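Local coordinates for glycine cleavage system H protein (Mycobacterium tuberculosis, PDB 3HGB), which probably carries the methylamine group of glycine from the P protein to the T protein of the glycine cleavage system on a covalently bound lipoyl arm, at residues A[64-69]-A[100-105]; A[73-78]-A[94-99]. One frame throughout, in Å; residues are numbered along the deposited sequence.

How the interactions relate
Both contacts belong to the lipoyl-binding fold, two antiparallel sheets packed together; their centres lie about 14 Å apart and both use strand 97-102. Interaction 2 (73-78 with 94-99) holds the start of that strand against the edge strand 72-73; interaction 1 (64-69 with 100-105) covers its end with the chain that leaves strand 61-65 of the three-stranded sheet. Along the sequence interaction 2 is nested inside the loop that interaction 1 closes. The two touch where V99 meets P67, V68 and I69. Together they tie the links between the sheets to one shared strand, on a part of the scaffold away from K86, the predicted lipoylation site, which carries no lipoyl group here.

Interaction 1 of 2, residues A[64-69]-A[100-105]; sequences VQLPVI and SEVNSD
L66 and V102 run antiparallel past one another, side against side, where the chain leaving strand 61-65 lies over the end of strand 97-102, joining the two sheets of the lipoyl-binding fold. No hydrogen bond crosses between 64-69 and 100-105; apolar side chains make the contact. L66 sets its CG anti to the carbonyl carbon (chi1 -62°), which brings CD1 over the end of strand 97-102, 3.8 Å from V102 CB and 3.6 Å from N103 O. The branched V102 suits this strand position because its two methyls serve different neighbours: CG1 presses against the backbone O of P67 at 3.3 Å, while CG2 faces the end of I69, whose CD1 is 4.1 Å away. Beyond this segment pair, P67 and V102 both rest on L124 of strand 124-127.

I69 lies alongside E101, their side chains pointing the same way. Its extended CG1-CD1 branch (chi2 174°) covers the backbone of E101 and brings CD1 to 3.7 Å from E101 OE1, while CG2 turns to the carbonyl of S100. E101 bends at chi2, which brings its carboxylate back to its own strand, where OE1 accepts a long, bent bond from V102 N at 3.3 Å, on the anti side and tilted out of the carboxylate plane.

At the strand's end N103 suits the turn into helix 105-108: ND2 bonds to the carbonyls of W122 and A120, and OD1 caps D105 N at 3.0 Å, with the donor above the carbonyl plane.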
loop_
_atom_site.group_PDB
_atom_site.type_symbol
_atom_site.label_atom_id
_atom_site.label_comp_id
_atom_site.label_asym_id
_atom_site.label_seq_id
_atom_site.Cartn_x
_atom_site.Cartn_y
_atom_site.Cartn_z
ATOM N N VAL A 64 -6.181 -11.012 3.374
ATOM C CA VAL A 64 -5.990 -9.578 3.302
ATOM C C VAL A 64 -7.339 -8.964 3.613
ATOM O O VAL A 64 -8.322 -9.249 2.928
ATOM C CB VAL A 64 -5.532 -9.129 1.903
ATOM C CG1 VAL A 64 -5.281 -7.638 1.888
ATOM C CG2 VAL A 64 -4.270 -9.879 1.479
ATOM N N GLN A 65 -7.390 -8.167 4.671
ATOM C CA GLN A 65 -8.604 -7.449 4.999
ATOM C C GLN A 65 -8.469 -6.078 4.378
ATOM O O GLN A 65 -7.599 -5.297 4.762
ATOM C CB GLN A 65 -8.833 -7.361 6.510
ATOM C CG GLN A 65 -10.125 -6.627 6.900
ATOM C CD GLN A 65 -11.376 -7.228 6.253
ATOM O OE1 GLN A 65 -11.728 -8.388 6.497
ATOM N NE2 GLN A 65 -12.054 -6.435 5.424
ATOM N N LEU A 66 -9.313 -5.824 3.385
ATOM C CA LEU A 66 -9.308 -4.564 2.656
ATOM C C LEU A 66 -10.516 -3.733 3.090
ATOM O O LEU A 66 -11.553 -4.297 3.417
ATOM C CB LEU A 66 -9.376 -4.838 1.149
ATOM C CG LEU A 66 -8.226 -5.633 0.504
ATOM C CD1 LEU A 66 -8.670 -6.188 -0.849
ATOM C CD2 LEU A 66 -6.971 -4.775 0.353
ATOM N N PRO A 67 -10.381 -2.396 3.075
ATOM C CA PRO A 67 -11.502 -1.521 3.387
ATOM C C PRO A 67 -12.522 -1.567 2.262
ATOM O O PRO A 67 -12.207 -1.961 1.134
ATOM C CB PRO A 67 -10.860 -0.137 3.434
ATOM C CG PRO A 67 -9.741 -0.232 2.487
ATOM C CD PRO A 67 -9.221 -1.640 2.579
ATOM N N VAL A 68 -13.733 -1.153 2.587
ATOM C CA VAL A 68 -14.828 -1.060 1.636
ATOM C C VAL A 68 -14.569 0.091 0.662
ATOM O O VAL A 68 -14.081 1.147 1.060
ATOM C CB VAL A 68 -16.132 -0.847 2.442
ATOM C CG1 VAL A 68 -17.212 -0.231 1.621
ATOM C CG2 VAL A 68 -16.584 -2.166 3.049
ATOM N N ILE A 69 -14.877 -0.111 -0.620
ATOM C CA ILE A 69 -14.750 0.975 -1.590
ATOM C C ILE A 69 -15.712 2.086 -1.182
ATOM O O ILE A 69 -16.866 1.818 -0.869
ATOM C CB ILE A 69 -15.022 0.498 -3.038
ATOM C CG1 ILE A 69 -13.846 -0.360 -3.522
ATOM C CG2 ILE A 69 -15.261 1.691 -3.975
ATOM C CD1 ILE A 69 -14.066 -1.013 -4.881
ATOM N N SER A 100 -10.958 3.836 -3.616
ATOM C CA SER A 100 -11.696 3.843 -4.881
ATOM C C SER A 100 -11.675 2.486 -5.558
ATOM O O SER A 100 -12.484 2.206 -6.448
ATOM C CB SER A 100 -11.147 4.912 -5.819
ATOM O OG SER A 100 -9.737 4.835 -5.897
ATOM N N GLU A 101 -10.738 1.644 -5.140
ATOM C CA GLU A 101 -10.624 0.303 -5.691
ATOM C C GLU A 101 -9.986 -0.581 -4.658
ATOM O O GLU A 101 -9.228 -0.114 -3.815
ATOM C CB GLU A 101 -9.725 0.284 -6.931
ATOM C CG GLU A 101 -10.436 0.356 -8.257
ATOM C CD GLU A 101 -11.663 -0.551 -8.362
ATOM O OE1 GLU A 101 -11.747 -1.592 -7.669
ATOM O OE2 GLU A 101 -12.552 -0.198 -9.164
ATOM N N VAL A 102 -10.312 -1.862 -4.729
ATOM C CA VAL A 102 -9.616 -2.854 -3.936
ATOM C C VAL A 102 -9.329 -4.025 -4.848
ATOM O O VAL A 102 -10.040 -4.247 -5.836
ATOM C CB VAL A 102 -10.422 -3.305 -2.689
ATOM C CG1 VAL A 102 -10.610 -2.154 -1.722
ATOM C CG2 VAL A 102 -11.764 -3.892 -3.087
ATOM N N ASN A 103 -8.277 -4.768 -4.536
ATOM C CA ASN A 103 -7.884 -5.854 -5.401
ATOM C C ASN A 103 -8.616 -7.121 -5.003
ATOM O O ASN A 103 -8.254 -7.775 -4.024
ATOM C CB ASN A 103 -6.378 -6.069 -5.340
ATOM C CG ASN A 103 -5.895 -7.081 -6.346
ATOM O OD1 ASN A 103 -6.684 -7.691 -7.073
ATOM N ND2 ASN A 103 -4.592 -7.276 -6.388
ATOM N N SER A 104 -9.642 -7.460 -5.770
ATOM C CA SER A 104 -10.478 -8.610 -5.463
ATOM C C SER A 104 -9.750 -9.930 -5.677
ATOM O O SER A 104 -10.181 -10.964 -5.169
ATOM C CB SER A 104 -11.753 -8.567 -6.302
ATOM O OG SER A 104 -11.443 -8.549 -7.681
ATOM N N ASP A 105 -8.649 -9.886 -6.427
ATOM C CA ASP A 105 -7.840 -11.084 -6.675
ATOM C C ASP A 105 -7.281 -11.646 -5.384
ATOM O O ASP A 105 -6.985 -12.840 -5.298
ATOM C CB ASP A 105 -6.686 -10.776 -7.613
ATOM C CG ASP A 105 -7.137 -10.492 -9.021
ATOM O OD1 ASP A 105 -8.320 -10.710 -9.333
ATOM O OD2 ASP A 105 -6.297 -10.050 -9.815
#

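Interaction 2 of 2, residues A[73-78]-A[94-99]; sequences VTAGET and PISGKV
V73 and G97 form an antiparallel hydrogen-bonded pair that joins edge strand 72-73 to strand 97-102 at the border of the six-stranded sheet. V73 N donates to G97 O at 2.7 Å, almost perfectly straight at 179°, and G97 N returns a bond to V73 O at 2.9 Å. Two residues after V73, where S96 precedes G97, a side chain takes over: A75 N donates to S96 OG at 2.8 Å. S96 holds OG anti to its carbonyl carbon (chi1 -64°), which brings the hydroxyl oxygen against the backbone of 74-75, with OG also 3.3 Å from T74 CA. Serine is short enough to replace a backbone acceptor just where the chain curls away.

That curl is a type II turn from T74 to E77, closed by E77 N donating to T74 O. G76 has the positive phi of 84° that glycine tolerates readily, and E77 reaches back in extended form for OE1 to accept from T74 N at 3.0 Å.

Packing surrounds the polar pairs. S96 CA sends a CH...O contact to V73 O, and A75 CB rests 3.7 Å from S96 OG. V73 CG1 meets V99 CG2 at 4.2 Å, the two valines crossing at a slant on the buried side, where V73 also touches A93 and V99 touches P67. G97 has a positive phi at which a side chain would collide with the preceding carbonyl O.

Three backbone N-H groups are thus matched by two carbonyls and one hydroxyl oxygen, while the valines add apolar cover; I95 O is buried by the contact without a partner in the model, which probably carries some desolvation cost.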
loop_
_atom_site.group_PDB
_atom_site.type_symbol
_atom_site.label_atom_id
_atom_site.label_comp_id
_atom_site.label_asym_id
_atom_site.label_seq_id
_atom_site.Cartn_x
_atom_site.Cartn_y
_atom_site.Cartn_z
ATOM N N VAL A 73 -10.496 7.745 4.179
ATOM C CA VAL A 73 -9.364 7.443 5.044
ATOM C C VAL A 73 -8.516 8.685 5.241
ATOM O O VAL A 73 -8.459 9.541 4.369
ATOM C CB VAL A 73 -8.469 6.287 4.500
ATOM C CG1 VAL A 73 -9.228 4.958 4.518
ATOM C CG2 VAL A 73 -7.914 6.595 3.097
ATOM N N THR A 74 -7.899 8.782 6.411
ATOM C CA THR A 74 -6.936 9.831 6.689
ATOM C C THR A 74 -5.549 9.197 6.711
ATOM O O THR A 74 -5.401 8.014 7.012
ATOM C CB THR A 74 -7.226 10.550 8.028
ATOM O OG1 THR A 74 -7.277 9.590 9.088
ATOM C CG2 THR A 74 -8.564 11.277 7.968
ATOM N N ALA A 75 -4.544 9.991 6.370
ATOM C CA ALA A 75 -3.160 9.543 6.356
ATOM C C ALA A 75 -2.793 8.859 7.673
ATOM O O ALA A 75 -3.002 9.412 8.754
ATOM C CB ALA A 75 -2.260 10.719 6.099
ATOM N N GLY A 76 -2.272 7.641 7.572
ATOM C CA GLY A 76 -1.888 6.860 8.742
ATOM C C GLY A 76 -3.003 6.070 9.403
ATOM O O GLY A 76 -2.753 5.301 10.321
ATOM N N GLU A 77 -4.242 6.265 8.963
ATOM C CA GLU A 77 -5.363 5.519 9.534
ATOM C C GLU A 77 -5.232 4.053 9.141
ATOM O O GLU A 77 -4.852 3.747 8.012
ATOM C CB GLU A 77 -6.698 6.076 9.035
ATOM C CG GLU A 77 -7.923 5.355 9.595
ATOM C CD GLU A 77 -9.230 5.991 9.169
ATOM O OE1 GLU A 77 -9.205 6.972 8.394
ATOM O OE2 GLU A 77 -10.292 5.503 9.612
ATOM N N THR A 78 -5.536 3.152 10.077
ATOM C CA THR A 78 -5.617 1.726 9.762
ATOM C C THR A 78 -6.840 1.502 8.879
ATOM O O THR A 78 -7.960 1.877 9.249
ATOM C CB THR A 78 -5.717 0.874 11.040
ATOM O OG1 THR A 78 -4.617 1.186 11.897
ATOM C CG2 THR A 78 -5.693 -0.622 10.711
ATOM N N PRO A 94 -1.624 5.503 3.268
ATOM C CA PRO A 94 -0.395 6.300 3.157
ATOM C C PRO A 94 -0.720 7.780 2.976
ATOM O O PRO A 94 0.080 8.655 3.333
ATOM C CB PRO A 94 0.290 5.740 1.902
ATOM C CG PRO A 94 -0.426 4.470 1.577
ATOM C CD PRO A 94 -1.813 4.600 2.118
ATOM N N ILE A 95 -1.904 8.034 2.430
ATOM C CA ILE A 95 -2.394 9.381 2.188
ATOM C C ILE A 95 -3.875 9.418 2.542
ATOM O O ILE A 95 -4.517 8.370 2.640
ATOM C CB ILE A 95 -2.179 9.816 0.704
ATOM C CG1 ILE A 95 -3.053 8.993 -0.258
ATOM C CG2 ILE A 95 -0.696 9.738 0.331
ATOM C CD1 ILE A 95 -3.357 9.693 -1.581
ATOM N N SER A 96 -4.402 10.628 2.736
ATOM C CA SER A 96 -5.823 10.825 2.958
ATOM C C SER A 96 -6.558 10.789 1.628
ATOM O O SER A 96 -6.024 11.204 0.599
ATOM C CB SER A 96 -6.068 12.180 3.625
ATOM O OG SER A 96 -5.469 12.206 4.901
ATOM N N GLY A 97 -7.786 10.294 1.662
ATOM C CA GLY A 97 -8.606 10.233 0.465
ATOM C C GLY A 97 -9.681 9.190 0.656
ATOM O O GLY A 97 -10.044 8.863 1.783
ATOM N N LYS A 98 -10.204 8.695 -0.458
ATOM C CA LYS A 98 -11.281 7.716 -0.432
ATOM C C LYS A 98 -10.817 6.479 -1.168
ATOM O O LYS A 98 -10.216 6.565 -2.241
ATOM C CB LYS A 98 -12.560 8.277 -1.079
ATOM N N VAL A 99 -11.076 5.326 -0.570
ATOM C CA VAL A 99 -10.741 4.067 -1.206
ATOM C C VAL A 99 -11.598 3.942 -2.455
ATOM O O VAL A 99 -12.819 3.953 -2.361
ATOM C CB VAL A 99 -10.974 2.904 -0.248
ATOM C CG1 VAL A 99 -10.813 1.568 -0.966
ATOM C CG2 VAL A 99 -9.983 3.021 0.925
#